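Local coordinates for endo-arabinase (PDB 5C0P), which probably hydrolyses glycosidic bonds within arabinan as a member of glycoside hydrolase family 43, in a magnesium-containing beta-propeller, at residues A[78-83]-A[96-101]; A[153-158]-A[192-197]; A[183-188]-A[202-207]; A[218-223]-A[260-265]; A[230-235]-A[251-256]. All coordinates share one frame; numbering follows the deposited sequence.

The contacts follow the family 43 beta-propeller around its central magnesium site. Contact 4 carries the metal ligand His-261, and contact 1 reaches it from another blade, with Ala-82 CB 3.6 Å from His-261 CE1, although their centres are about 20 Å apart. Contacts 3, 4 and 5 share a sheet: Asp-205 O lies 2.9 Å from Ser-222 N, and Trp-221 O 2.8 Å from Gly-234 N. Contact 3 also meets contact 2, their centres about 10 Å apart, through Ser-193 OG and Asn-202 OD1 at 2.7 Å. Contact 2 lies near the surface and holds a second magnesium ion. Contact 5 is nested in the loop closed by contact 4.

Contact 1. Residues A[78-83]-A[96-101]; sequences QDFWAP and TTFSNA
Phe-98 sends its CE1 corner down over the centre of the Phe-80 ring, coming within 3.7 Å of Phe-80 CG. The T-shaped stack has its centroids 4.8 Å apart and its planes at 83°, and Phe-74 adds a second edge-to-face partner to Phe-98. Phe-80 lies in a G1 beta bulge of the antiparallel hairpin: it and Trp-81 both face Thr-97, and Trp-81 N donates to Thr-97 O at 2.9 Å. Beside the bulge, Thr-96 CG2 packs 3.5 Å from Trp-81 O. The other end is looser and wetter. There Gln-78 stretches out along the surface, its OE1 accepting a hydrogen bond from a water at 3.0 Å that in turn accepts from Ala-101 N. Between the two regions Ser-99 OG, set between its backbone N and carbonyl carbon (chi1 65°), donates to Asp-79 OD2 at 2.7 Å from above the carboxylate plane. That same oxygen forms a salt bridge with Arg-105, and the two partners together would be expected to stabilise a negative charge on Asp-79.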
# COMPACT_ATOMS: atom_id res chain seq x y z
N GLN A 78 7.77 -13.01 -10.60
CA GLN A 78 7.94 -11.69 -11.22
C GLN A 78 7.35 -10.58 -10.38
O GLN A 78 6.52 -10.82 -9.50
CB GLN A 78 7.31 -11.67 -12.63
CG GLN A 78 7.99 -12.60 -13.61
CD GLN A 78 7.35 -12.62 -14.98
OE1 GLN A 78 7.02 -13.69 -15.50
NE2 GLN A 78 7.18 -11.45 -15.57
N ASP A 79 7.83 -9.36 -10.66
CA ASP A 79 7.31 -8.09 -10.12
C ASP A 79 7.88 -7.68 -8.75
O ASP A 79 8.71 -6.80 -8.69
CB ASP A 79 5.77 -8.00 -10.15
CG ASP A 79 5.18 -8.25 -11.54
OD1 ASP A 79 5.87 -7.99 -12.54
OD2 ASP A 79 4.03 -8.71 -11.60
N PHE A 80 7.41 -8.31 -7.67
CA PHE A 80 7.82 -7.93 -6.30
C PHE A 80 7.45 -6.47 -6.00
O PHE A 80 8.21 -5.74 -5.37
CB PHE A 80 9.33 -8.13 -6.07
CG PHE A 80 9.75 -9.57 -5.92
CD1 PHE A 80 10.30 -10.02 -4.73
CD2 PHE A 80 9.60 -10.47 -6.97
CE1 PHE A 80 10.68 -11.35 -4.58
CE2 PHE A 80 9.98 -11.81 -6.83
CZ PHE A 80 10.53 -12.24 -5.63
N TRP A 81 6.27 -6.06 -6.45
CA TRP A 81 5.88 -4.65 -6.37
C TRP A 81 5.31 -4.25 -5.02
O TRP A 81 4.53 -4.99 -4.41
CB TRP A 81 4.83 -4.31 -7.42
CG TRP A 81 5.31 -4.36 -8.84
CD1 TRP A 81 6.60 -4.48 -9.27
CD2 TRP A 81 4.49 -4.28 -10.00
NE1 TRP A 81 6.62 -4.48 -10.65
CE2 TRP A 81 5.34 -4.37 -11.12
CE3 TRP A 81 3.11 -4.15 -10.21
CZ2 TRP A 81 4.86 -4.32 -12.43
CZ3 TRP A 81 2.64 -4.12 -11.51
CH2 TRP A 81 3.51 -4.20 -12.60
N ALA A 82 5.72 -3.06 -4.58
CA ALA A 82 5.06 -2.33 -3.50
C ALA A 82 4.77 -3.13 -2.23
O ALA A 82 3.62 -3.33 -1.86
CB ALA A 82 3.77 -1.68 -4.04
N PRO A 83 5.82 -3.56 -1.54
CA PRO A 83 5.59 -4.26 -0.28
C PRO A 83 4.99 -3.36 0.82
O PRO A 83 5.34 -2.17 0.92
CB PRO A 83 6.99 -4.73 0.11
CG PRO A 83 7.93 -3.76 -0.59
CD PRO A 83 7.25 -3.44 -1.88
N THR A 96 2.82 -8.28 -0.80
CA THR A 96 3.58 -7.86 -1.98
C THR A 96 2.91 -8.40 -3.23
O THR A 96 2.24 -9.45 -3.19
CB THR A 96 5.06 -8.34 -1.90
OG1 THR A 96 5.67 -7.78 -0.74
CG2 THR A 96 5.87 -7.91 -3.12
N THR A 97 3.06 -7.70 -4.35
CA THR A 97 2.40 -8.08 -5.58
C THR A 97 3.36 -8.80 -6.53
O THR A 97 4.49 -8.36 -6.75
CB THR A 97 1.75 -6.85 -6.24
OG1 THR A 97 0.71 -6.35 -5.37
CG2 THR A 97 1.16 -7.20 -7.59
N PHE A 98 2.90 -9.92 -7.09
CA PHE A 98 3.72 -10.75 -7.94
C PHE A 98 2.92 -11.18 -9.16
O PHE A 98 1.70 -11.04 -9.18
CB PHE A 98 4.15 -12.04 -7.21
CG PHE A 98 4.85 -11.81 -5.89
CD1 PHE A 98 6.23 -11.62 -5.84
CD2 PHE A 98 4.13 -11.83 -4.70
CE1 PHE A 98 6.88 -11.43 -4.61
CE2 PHE A 98 4.77 -11.65 -3.47
CZ PHE A 98 6.15 -11.44 -3.43
N SER A 99 3.60 -11.74 -10.15
CA SER A 99 2.93 -12.44 -11.23
C SER A 99 3.85 -13.57 -11.70
O SER A 99 4.98 -13.70 -11.22
CB SER A 99 2.61 -11.50 -12.40
OG SER A 99 3.79 -11.00 -13.01
N ASN A 100 3.36 -14.39 -12.62
CA ASN A 100 4.17 -15.46 -13.17
C ASN A 100 3.63 -15.80 -14.53
O ASN A 100 2.50 -15.43 -14.86
CB ASN A 100 4.09 -16.70 -12.26
CG ASN A 100 5.36 -17.53 -12.28
OD1 ASN A 100 6.39 -17.11 -11.76
ND2 ASN A 100 5.28 -18.72 -12.85
N ALA A 101 4.42 -16.50 -15.34
CA ALA A 101 3.89 -17.03 -16.59
C ALA A 101 2.70 -17.91 -16.24
O ALA A 101 2.80 -18.79 -15.38
CB ALA A 101 4.95 -17.81 -17.32
O HOH W 1 7.30 -16.45 -14.42
O HOH W 2 1.74 -4.84 -3.41

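Contact 2. Residues A[153-158]-A[192-197]; sequences REWLET and GSITSS. With MG (magnesium ion), chain B.
Glu-157 OE1, in segment 153-158, is gripped by three donors: Arg-153 NE at 2.9 Å, Arg-153 NH2 at 3.0 Å and the backbone N of Met-133. In this salt bridge the guanidinium comes side-on, with the oxygen in its plane. Across the contact the packing is largely van der Waals. Trp-155 CG sits between its backbone N and carbonyl carbon (chi1 71°), which directs the indole at Ile-194. Ile-194 CG1 makes a CH-pi contact 4.3 Å from the centroid of the six-membered ring of Trp-155. Leu-156 CD2 lies over the rim of the opposite face and 3.7 Å from Ser-196 O, while Ser-196 N abuts the ring edge. Replacing Trp-155 with alanine would probably open a gap between Ile-194 and Leu-156. Thr-158 O binds a magnesium ion at 2.1 Å, with five waters completing its shell. The short helix 155-158, one residue (the N-cap Glu-154) after strand 147-153, thus packs against the hairpin 194-196/199-201, where Val-199 and the nearby Val-203 also touch Trp-155.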
# COMPACT_ATOMS: atom_id res chain seq x y z
N ARG A 153 -8.06 -3.71 -8.85
CA ARG A 153 -8.13 -4.53 -10.03
C ARG A 153 -7.62 -3.65 -11.15
O ARG A 153 -8.18 -2.57 -11.39
CB ARG A 153 -9.56 -4.99 -10.30
CG ARG A 153 -9.60 -6.13 -11.26
CD ARG A 153 -10.99 -6.63 -11.55
NE ARG A 153 -10.93 -7.53 -12.69
CZ ARG A 153 -11.99 -8.06 -13.27
NH1 ARG A 153 -13.20 -7.77 -12.82
NH2 ARG A 153 -11.84 -8.88 -14.31
N GLU A 154 -6.57 -4.11 -11.80
CA GLU A 154 -5.78 -3.27 -12.70
C GLU A 154 -6.54 -2.69 -13.89
O GLU A 154 -7.27 -3.39 -14.59
CB GLU A 154 -4.53 -4.03 -13.18
CG GLU A 154 -3.40 -3.10 -13.61
CD GLU A 154 -2.04 -3.77 -13.65
OE1 GLU A 154 -1.94 -4.98 -13.34
OE2 GLU A 154 -1.06 -3.08 -13.99
N TRP A 155 -6.31 -1.41 -14.13
CA TRP A 155 -7.00 -0.66 -15.18
C TRP A 155 -6.76 -1.18 -16.59
O TRP A 155 -7.59 -0.98 -17.47
CB TRP A 155 -6.62 0.82 -15.09
CG TRP A 155 -5.21 1.08 -15.52
CD1 TRP A 155 -4.07 0.87 -14.79
CD2 TRP A 155 -4.80 1.63 -16.77
NE1 TRP A 155 -2.97 1.24 -15.53
CE2 TRP A 155 -3.39 1.71 -16.74
CE3 TRP A 155 -5.48 2.05 -17.91
CZ2 TRP A 155 -2.65 2.20 -17.82
CZ3 TRP A 155 -4.74 2.54 -18.98
CH2 TRP A 155 -3.34 2.61 -18.93
N LEU A 156 -5.64 -1.86 -16.81
CA LEU A 156 -5.36 -2.44 -18.11
C LEU A 156 -6.40 -3.51 -18.46
O LEU A 156 -6.64 -3.79 -19.63
CB LEU A 156 -3.96 -3.05 -18.14
CG LEU A 156 -2.85 -2.00 -18.22
CD1 LEU A 156 -1.49 -2.65 -18.30
CD2 LEU A 156 -3.09 -1.09 -19.41
N GLU A 157 -7.01 -4.08 -17.42
CA GLU A 157 -8.06 -5.08 -17.56
C GLU A 157 -9.45 -4.44 -17.49
O GLU A 157 -10.36 -4.78 -18.26
CB GLU A 157 -7.89 -6.11 -16.44
CG GLU A 157 -8.95 -7.20 -16.37
CD GLU A 157 -8.48 -8.42 -15.58
OE1 GLU A 157 -8.85 -8.53 -14.40
OE2 GLU A 157 -7.76 -9.25 -16.14
N THR A 158 -9.62 -3.48 -16.58
CA THR A 158 -10.94 -2.93 -16.26
C THR A 158 -11.27 -1.61 -16.94
O THR A 158 -12.42 -1.16 -16.90
CB THR A 158 -11.12 -2.73 -14.75
OG1 THR A 158 -10.13 -1.81 -14.26
CG2 THR A 158 -10.95 -4.05 -14.03
N GLY A 192 -7.61 12.01 -14.30
CA GLY A 192 -7.59 12.04 -15.75
C GLY A 192 -7.09 10.71 -16.29
O GLY A 192 -6.31 10.02 -15.64
N SER A 193 -7.55 10.35 -17.48
CA SER A 193 -7.12 9.10 -18.09
C SER A 193 -5.70 9.17 -18.63
O SER A 193 -5.22 10.24 -19.03
CB SER A 193 -8.07 8.70 -19.22
OG SER A 193 -9.40 8.59 -18.76
N ILE A 194 -5.03 8.03 -18.65
CA ILE A 194 -3.73 7.92 -19.29
C ILE A 194 -3.79 6.84 -20.36
O ILE A 194 -4.73 6.04 -20.39
CB ILE A 194 -2.62 7.59 -18.28
CG1 ILE A 194 -2.85 6.21 -17.65
CG2 ILE A 194 -2.52 8.68 -17.22
CD1 ILE A 194 -1.62 5.67 -16.93
N THR A 195 -2.80 6.83 -21.23
CA THR A 195 -2.74 5.85 -22.30
C THR A 195 -1.48 5.00 -22.17
O THR A 195 -0.37 5.53 -22.08
CB THR A 195 -2.80 6.52 -23.68
OG1 THR A 195 -4.04 7.23 -23.82
CG2 THR A 195 -2.69 5.50 -24.80
N SER A 196 -1.66 3.69 -22.13
CA SER A 196 -0.53 2.77 -22.08
C SER A 196 -0.95 1.39 -22.55
O SER A 196 -2.09 0.98 -22.33
CB SER A 196 0.02 2.67 -20.65
OG SER A 196 1.17 1.84 -20.61
N SER A 197 -0.02 0.68 -23.20
CA SER A 197 -0.25 -0.70 -23.62
C SER A 197 -1.51 -0.85 -24.46
O SER A 197 -2.23 -1.84 -24.35
CB SER A 197 -0.30 -1.64 -22.41
OG SER A 197 0.86 -1.50 -21.61
MG MG B . -14.50 -1.48 -16.53
O HOH W 3 -14.27 -3.46 -15.89
O HOH W 4 -14.23 -0.83 -14.53
O HOH W 5 -14.58 -2.11 -18.54
O HOH W 6 -14.88 0.48 -17.08
O HOH W 7 -16.51 -1.74 -16.20

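Contact 3. Residues A[183-188]-A[202-207]; sequences FKASEA and NVTDAP
With chi1 at 49°, Thr-204 turns its methyl CG2 anti to its own carbonyl carbon and directs it at the methyl of Ala-185, while its hydroxyl OG1 bonds to Glu-162 O. In Asn-202, CG lies beside the backbone N (chi1 -54°), which carries ND2 to Ser-186; CB itself touches Ala-185. Ala-185 CB thus meets three successive residues of the extended segment 202-204: Thr-204 CG2 at 3.6 Å, Asn-202 CB at 3.7 Å and, closest, Val-203 O at 3.4 Å. That carbonyl also accepts from Ser-223 OG, which satisfies its polar need. Next along, Ser-186 CB rests 3.6 Å from Asn-202 ND2. The polar ends of this pair turn to a common partner, Asp-160, whose OD2 bonds Ser-186 OG and whose OD1 bonds Asn-202 ND2; Asn-202 OD1 bonds Ser-193 OG. Ala-185 and Ser-186 belong to a 3-10 turn in which Glu-187 N donates to Lys-184 O at 3.0 Å, and Glu-187 OE2 returns to Lys-184 N at 2.9 Å, met from above the carboxylate plane. The turn ends strand 178-184. The contact joins the sheet of strands 162-168 and 178-184 to that of strands 205-211 and 217-224, with the hairpin 194-201 between them in sequence and Trp-221 of strand 217-224 packed against Ala-185.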
# COMPACT_ATOMS: atom_id res chain seq x y z
N PHE A 183 -15.30 1.63 -5.47
CA PHE A 183 -15.48 2.69 -6.47
C PHE A 183 -14.55 2.46 -7.63
O PHE A 183 -13.63 1.63 -7.55
CB PHE A 183 -15.25 4.09 -5.87
CG PHE A 183 -13.89 4.29 -5.25
CD1 PHE A 183 -12.79 4.66 -6.02
CD2 PHE A 183 -13.73 4.17 -3.88
CE1 PHE A 183 -11.55 4.88 -5.43
CE2 PHE A 183 -12.49 4.39 -3.28
CZ PHE A 183 -11.40 4.74 -4.06
N LYS A 184 -14.82 3.18 -8.72
CA LYS A 184 -13.93 3.23 -9.86
C LYS A 184 -13.22 4.57 -9.85
O LYS A 184 -13.76 5.56 -9.35
CB LYS A 184 -14.74 3.06 -11.15
CG LYS A 184 -15.52 1.76 -11.19
CD LYS A 184 -16.31 1.60 -12.47
CE LYS A 184 -16.87 0.18 -12.57
NZ LYS A 184 -17.67 -0.02 -13.82
N ALA A 185 -12.02 4.61 -10.41
CA ALA A 185 -11.19 5.82 -10.35
C ALA A 185 -11.88 7.06 -10.92
O ALA A 185 -11.68 8.17 -10.42
CB ALA A 185 -9.85 5.58 -11.03
N SER A 186 -12.69 6.88 -11.96
CA SER A 186 -13.34 8.02 -12.61
C SER A 186 -14.32 8.77 -11.69
O SER A 186 -14.77 9.87 -12.02
CB SER A 186 -14.09 7.57 -13.86
OG SER A 186 -15.23 6.81 -13.50
N GLU A 187 -14.66 8.18 -10.55
CA GLU A 187 -15.57 8.83 -9.60
C GLU A 187 -14.92 10.04 -8.93
O GLU A 187 -15.62 10.92 -8.41
CB GLU A 187 -16.06 7.83 -8.56
CG GLU A 187 -16.86 6.71 -9.20
CD GLU A 187 -17.41 5.72 -8.21
OE1 GLU A 187 -17.89 6.14 -7.12
OE2 GLU A 187 -17.39 4.52 -8.54
N ALA A 188 -13.59 10.08 -8.93
CA ALA A 188 -12.88 11.24 -8.38
C ALA A 188 -12.74 12.29 -9.47
O ALA A 188 -12.21 11.99 -10.54
CB ALA A 188 -11.52 10.83 -7.87
N ASN A 202 -8.26 4.80 -16.48
CA ASN A 202 -7.96 5.47 -15.22
C ASN A 202 -7.34 4.52 -14.21
O ASN A 202 -7.91 3.47 -13.89
CB ASN A 202 -9.23 6.07 -14.62
CG ASN A 202 -9.94 6.98 -15.60
OD1 ASN A 202 -9.34 7.91 -16.14
ND2 ASN A 202 -11.22 6.71 -15.85
N VAL A 203 -6.17 4.89 -13.70
CA VAL A 203 -5.41 4.06 -12.77
C VAL A 203 -6.03 4.06 -11.37
O VAL A 203 -6.49 5.10 -10.89
CB VAL A 203 -3.97 4.60 -12.68
CG1 VAL A 203 -3.19 3.93 -11.53
CG2 VAL A 203 -3.26 4.44 -14.01
N THR A 204 -6.04 2.89 -10.73
CA THR A 204 -6.20 2.80 -9.28
C THR A 204 -4.94 2.17 -8.68
O THR A 204 -4.55 1.06 -9.08
CB THR A 204 -7.41 1.98 -8.82
OG1 THR A 204 -7.43 0.72 -9.51
CG2 THR A 204 -8.71 2.72 -9.09
N ASP A 205 -4.32 2.88 -7.75
CA ASP A 205 -3.15 2.41 -7.01
C ASP A 205 -3.38 2.59 -5.51
O ASP A 205 -4.07 3.52 -5.08
CB ASP A 205 -1.89 3.22 -7.37
CG ASP A 205 -1.20 2.77 -8.66
OD1 ASP A 205 -1.52 1.70 -9.22
OD2 ASP A 205 -0.28 3.50 -9.09
N ALA A 206 -2.77 1.71 -4.72
CA ALA A 206 -2.43 2.02 -3.32
C ALA A 206 -3.53 2.31 -2.30
O ALA A 206 -3.34 3.17 -1.45
CB ALA A 206 -1.41 3.17 -3.31
N PRO A 207 -4.66 1.59 -2.34
CA PRO A 207 -5.67 1.89 -1.32
C PRO A 207 -5.17 1.68 0.12
O PRO A 207 -4.52 0.67 0.42
CB PRO A 207 -6.79 0.90 -1.63
CG PRO A 207 -6.09 -0.24 -2.34
CD PRO A 207 -5.02 0.42 -3.15

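Contact 4. Residues A[218-223]-A[260-265]; sequences IMLWSS and GHAMVF. With MG (magnesium ion), chain C.
Ser-222 and His-261 are joined by a side-chain-to-backbone hydrogen bond between two strands that run antiparallel, at 168°, the axes of the two short segments approaching to 6.0 Å. Ser-222 OG accepts from His-261 N at 2.9 Å, with an N-H...O angle of 161°. A water donates to the same oxygen at 2.6 Å and accepts from Ala-262 N at 2.8 Å, and Ala-232 O is a further hydrogen-bond partner, so the buried hydroxyl is held from several directions and serves His-261 N directly and Ala-262 N through the water. Gly-260 CA passes 3.5 Å from Ser-222 OG, and a beta carbon there would run into the hydroxyl. Farther along, the packing turns apolar: Leu-220 CD1 touches Val-264 CG1 at 3.8 Å, the two side chains crossing at about a right angle, and lies near Ala-262 CB. The CB of His-261 leaves its backbone away from strand 218-223. Its CG is anti to the backbone N, chi1 -163°, and NE2 binds magnesium at 2.2 Å, with four waters and Asp-84 OD1 completing six ligands; ND1 bonds a Tris molecule, probably from the crystallisation liquor. Such a histidine-bound metal, near the centre where the blades converge, is characteristic of the five-bladed beta-propeller of family 43 arabinanases.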
# COMPACT_ATOMS: atom_id res chain seq x y z
N ILE A 218 -11.15 7.48 6.32
CA ILE A 218 -10.55 8.11 5.16
C ILE A 218 -9.77 7.06 4.38
O ILE A 218 -9.00 6.29 4.96
CB ILE A 218 -9.60 9.24 5.57
CG1 ILE A 218 -10.32 10.26 6.45
CG2 ILE A 218 -9.01 9.93 4.33
CD1 ILE A 218 -9.39 11.34 7.01
N MSE A 219 -9.96 7.04 3.06
CA MSE A 219 -9.11 6.22 2.21
C MSE A 219 -8.20 7.10 1.40
O MSE A 219 -8.65 8.08 0.79
CB MSE A 219 -9.88 5.29 1.28
CG MSE A 219 -8.93 4.36 0.49
SE MSE A 219 -9.85 3.39 -0.84
CE MSE A 219 -10.71 2.14 0.36
N LEU A 220 -6.92 6.78 1.42
CA LEU A 220 -5.98 7.37 0.47
C LEU A 220 -5.79 6.39 -0.67
O LEU A 220 -5.85 5.16 -0.49
CB LEU A 220 -4.64 7.64 1.14
CG LEU A 220 -4.69 8.62 2.32
CD1 LEU A 220 -3.29 8.77 2.90
CD2 LEU A 220 -5.24 9.97 1.90
N TRP A 221 -5.56 6.93 -1.86
CA TRP A 221 -5.26 6.11 -3.03
C TRP A 221 -4.63 7.00 -4.08
O TRP A 221 -4.65 8.22 -3.95
CB TRP A 221 -6.52 5.41 -3.55
CG TRP A 221 -7.60 6.33 -4.04
CD1 TRP A 221 -8.43 7.11 -3.29
CD2 TRP A 221 -7.98 6.54 -5.41
NE1 TRP A 221 -9.30 7.80 -4.11
CE2 TRP A 221 -9.04 7.46 -5.41
CE3 TRP A 221 -7.52 6.03 -6.62
CZ2 TRP A 221 -9.65 7.89 -6.60
CZ3 TRP A 221 -8.12 6.46 -7.80
CH2 TRP A 221 -9.18 7.38 -7.78
N SER A 222 -4.05 6.39 -5.12
CA SER A 222 -3.36 7.18 -6.14
C SER A 222 -3.85 6.94 -7.56
O SER A 222 -4.28 5.84 -7.92
CB SER A 222 -1.86 6.93 -6.08
OG SER A 222 -1.29 7.60 -4.96
N SER A 223 -3.74 8.00 -8.35
CA SER A 223 -4.03 7.97 -9.78
C SER A 223 -3.33 9.16 -10.42
O SER A 223 -2.51 9.81 -9.78
CB SER A 223 -5.54 8.03 -10.03
OG SER A 223 -5.85 7.62 -11.34
N GLY A 260 3.04 9.79 -5.04
CA GLY A 260 1.91 8.96 -4.68
C GLY A 260 2.28 7.66 -4.01
O GLY A 260 3.42 7.46 -3.58
N HIS A 261 1.30 6.76 -3.95
CA HIS A 261 1.35 5.52 -3.17
C HIS A 261 1.68 5.82 -1.71
O HIS A 261 2.78 5.53 -1.20
CB HIS A 261 2.30 4.47 -3.76
CG HIS A 261 2.06 3.10 -3.22
ND1 HIS A 261 1.61 2.06 -4.01
CD2 HIS A 261 2.17 2.60 -1.97
CE1 HIS A 261 1.46 0.98 -3.26
NE2 HIS A 261 1.79 1.28 -2.02
N ALA A 262 0.69 6.41 -1.03
CA ALA A 262 0.86 6.91 0.32
C ALA A 262 0.23 6.00 1.35
O ALA A 262 -0.75 5.29 1.08
CB ALA A 262 0.25 8.30 0.44
N MSE A 263 0.79 6.03 2.56
CA MSE A 263 0.13 5.48 3.73
C MSE A 263 0.38 6.45 4.89
O MSE A 263 1.23 7.35 4.80
CB MSE A 263 0.63 4.06 4.04
CG MSE A 263 2.15 3.92 4.11
SE MSE A 263 2.95 4.45 5.82
CE MSE A 263 2.19 3.03 6.91
N VAL A 264 -0.40 6.32 5.95
CA VAL A 264 -0.21 7.15 7.13
C VAL A 264 0.06 6.27 8.35
O VAL A 264 -0.37 5.11 8.42
CB VAL A 264 -1.41 8.09 7.40
CG1 VAL A 264 -1.58 9.09 6.24
CG2 VAL A 264 -2.68 7.29 7.59
N PHE A 265 0.79 6.84 9.30
CA PHE A 265 1.14 6.14 10.52
C PHE A 265 1.41 7.14 11.62
O PHE A 265 1.69 8.31 11.36
CB PHE A 265 2.38 5.27 10.30
CG PHE A 265 3.64 6.06 9.99
CD1 PHE A 265 4.53 6.41 11.00
CD2 PHE A 265 3.94 6.43 8.68
CE1 PHE A 265 5.70 7.14 10.72
CE2 PHE A 265 5.09 7.15 8.39
CZ PHE A 265 5.98 7.50 9.40
MG MG C . 1.85 -0.08 -0.28
O HOH W 8 -1.60 7.38 -2.34
O HOH W 9 1.81 1.62 0.98
O HOH W 10 3.95 -0.14 -0.48
O HOH W 11 -0.19 -0.20 0.20
O HOH W 12 1.48 -1.73 -1.56

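Contact 5. Residues A[230-235]-A[251-256]; sequences KYAIGQ and PETLNS
Asn-255 OD1 takes the backbone N-H of Ile-233 at 2.8 Å, in the amide plane and on a lone pair, with an N-H...O angle of 165°; CG sits between the backbone N and carbonyl carbon (chi1 61°), bringing the amide there. Ile-233 O is answered by Leu-254 N at 2.9 Å. Asn-255 ND2 donates to Asp-257 OD1 and Gly-259 O, so both ends of this buried amide are satisfied. Asn-255 O accepts from Thr-253 OG1 at 2.8 Å, which also bonds Arg-225, and from a water that also donates to Tyr-231 O. Lys-230, extended beyond CG, brings NZ to Ser-256 O at 2.8 Å; at the other end a water links Gln-235 NE2 to Glu-252 O, while Gln-235 OE1 accepts from Phe-298 N. A leucine here instead of Asn-255 would probably leave Ile-233 N without its acceptor and Asp-257 OD1 and Gly-259 O without this donor. Leu-254 CD2 packs 3.9 Å from Ile-233 CG2. A loop thus covers one edge of strand 231-238, an asparagine side chain standing in for backbone, on the outer part of a propeller blade.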
# COMPACT_ATOMS: atom_id res chain seq x y z
N LYS A 230 0.12 14.66 -13.56
CA LYS A 230 0.92 14.21 -12.41
C LYS A 230 0.30 13.05 -11.66
O LYS A 230 -0.92 12.94 -11.52
CB LYS A 230 1.16 15.36 -11.43
CG LYS A 230 2.16 16.39 -11.91
CD LYS A 230 2.29 17.52 -10.92
CE LYS A 230 3.31 18.54 -11.38
NZ LYS A 230 3.26 19.78 -10.55
N TYR A 231 1.16 12.17 -11.14
CA TYR A 231 0.73 11.16 -10.20
C TYR A 231 0.36 11.91 -8.93
O TYR A 231 0.96 12.95 -8.62
CB TYR A 231 1.90 10.23 -9.93
CG TYR A 231 1.60 8.90 -9.28
CD1 TYR A 231 0.58 8.08 -9.74
CD2 TYR A 231 2.38 8.45 -8.21
CE1 TYR A 231 0.34 6.84 -9.15
CE2 TYR A 231 2.16 7.22 -7.62
CZ TYR A 231 1.13 6.43 -8.08
OH TYR A 231 0.93 5.20 -7.49
N ALA A 232 -0.62 11.41 -8.20
CA ALA A 232 -1.11 12.14 -7.04
C ALA A 232 -1.78 11.25 -6.02
O ALA A 232 -2.08 10.08 -6.30
CB ALA A 232 -2.09 13.23 -7.48
N ILE A 233 -1.99 11.82 -4.84
CA ILE A 233 -2.71 11.17 -3.76
C ILE A 233 -4.09 11.80 -3.68
O ILE A 233 -4.22 13.04 -3.56
CB ILE A 233 -2.01 11.41 -2.41
CG1 ILE A 233 -0.53 11.01 -2.49
CG2 ILE A 233 -2.74 10.65 -1.29
CD1 ILE A 233 0.30 11.58 -1.33
N GLY A 234 -5.12 10.96 -3.77
CA GLY A 234 -6.48 11.42 -3.57
C GLY A 234 -7.00 10.86 -2.26
O GLY A 234 -6.42 9.92 -1.68
N GLN A 235 -8.07 11.45 -1.76
CA GLN A 235 -8.70 10.92 -0.56
C GLN A 235 -10.20 10.79 -0.76
O GLN A 235 -10.80 11.51 -1.56
CB GLN A 235 -8.39 11.79 0.67
CG GLN A 235 -9.02 13.17 0.66
CD GLN A 235 -8.69 13.98 1.90
OE1 GLN A 235 -8.56 13.42 3.00
NE2 GLN A 235 -8.54 15.28 1.74
N PRO A 251 -12.52 16.49 -4.15
CA PRO A 251 -12.24 16.96 -5.51
C PRO A 251 -10.78 17.34 -5.74
O PRO A 251 -10.36 17.40 -6.89
CB PRO A 251 -13.14 18.19 -5.66
CG PRO A 251 -13.40 18.64 -4.24
CD PRO A 251 -13.45 17.38 -3.44
N GLU A 252 -10.03 17.61 -4.67
CA GLU A 252 -8.64 18.05 -4.82
C GLU A 252 -7.67 16.99 -4.31
O GLU A 252 -7.95 16.33 -3.30
CB GLU A 252 -8.39 19.36 -4.07
CG GLU A 252 -9.41 20.47 -4.34
CD GLU A 252 -9.40 20.95 -5.78
OE1 GLU A 252 -8.38 20.76 -6.48
OE2 GLU A 252 -10.42 21.54 -6.21
N THR A 253 -6.53 16.85 -4.99
CA THR A 253 -5.50 15.94 -4.51
C THR A 253 -4.78 16.55 -3.31
O THR A 253 -4.82 17.76 -3.11
CB THR A 253 -4.48 15.58 -5.61
OG1 THR A 253 -3.78 16.76 -6.03
CG2 THR A 253 -5.18 14.97 -6.81
N LEU A 254 -4.13 15.70 -2.52
CA LEU A 254 -3.38 16.19 -1.37
C LEU A 254 -2.13 16.94 -1.80
O LEU A 254 -1.64 17.80 -1.08
CB LEU A 254 -2.96 15.03 -0.47
CG LEU A 254 -3.90 14.54 0.63
CD1 LEU A 254 -5.21 14.07 0.08
CD2 LEU A 254 -3.22 13.45 1.43
N ASN A 255 -1.61 16.59 -2.98
CA ASN A 255 -0.27 17.01 -3.37
C ASN A 255 -0.16 17.38 -4.84
O ASN A 255 -1.00 16.97 -5.65
CB ASN A 255 0.72 15.88 -3.06
CG ASN A 255 0.40 14.59 -3.81
OD1 ASN A 255 -0.77 14.24 -4.01
ND2 ASN A 255 1.43 13.89 -4.25
N SER A 256 0.87 18.15 -5.18
CA SER A 256 1.14 18.56 -6.55
C SER A 256 2.58 18.30 -6.93
O SER A 256 3.10 18.91 -7.86
CB SER A 256 0.83 20.05 -6.73
OG SER A 256 -0.57 20.28 -6.63
O HOH W 13 0.95 15.41 -7.52
O HOH W 14 -8.94 13.76 -3.29
O HOH W 15 -8.29 16.93 -0.60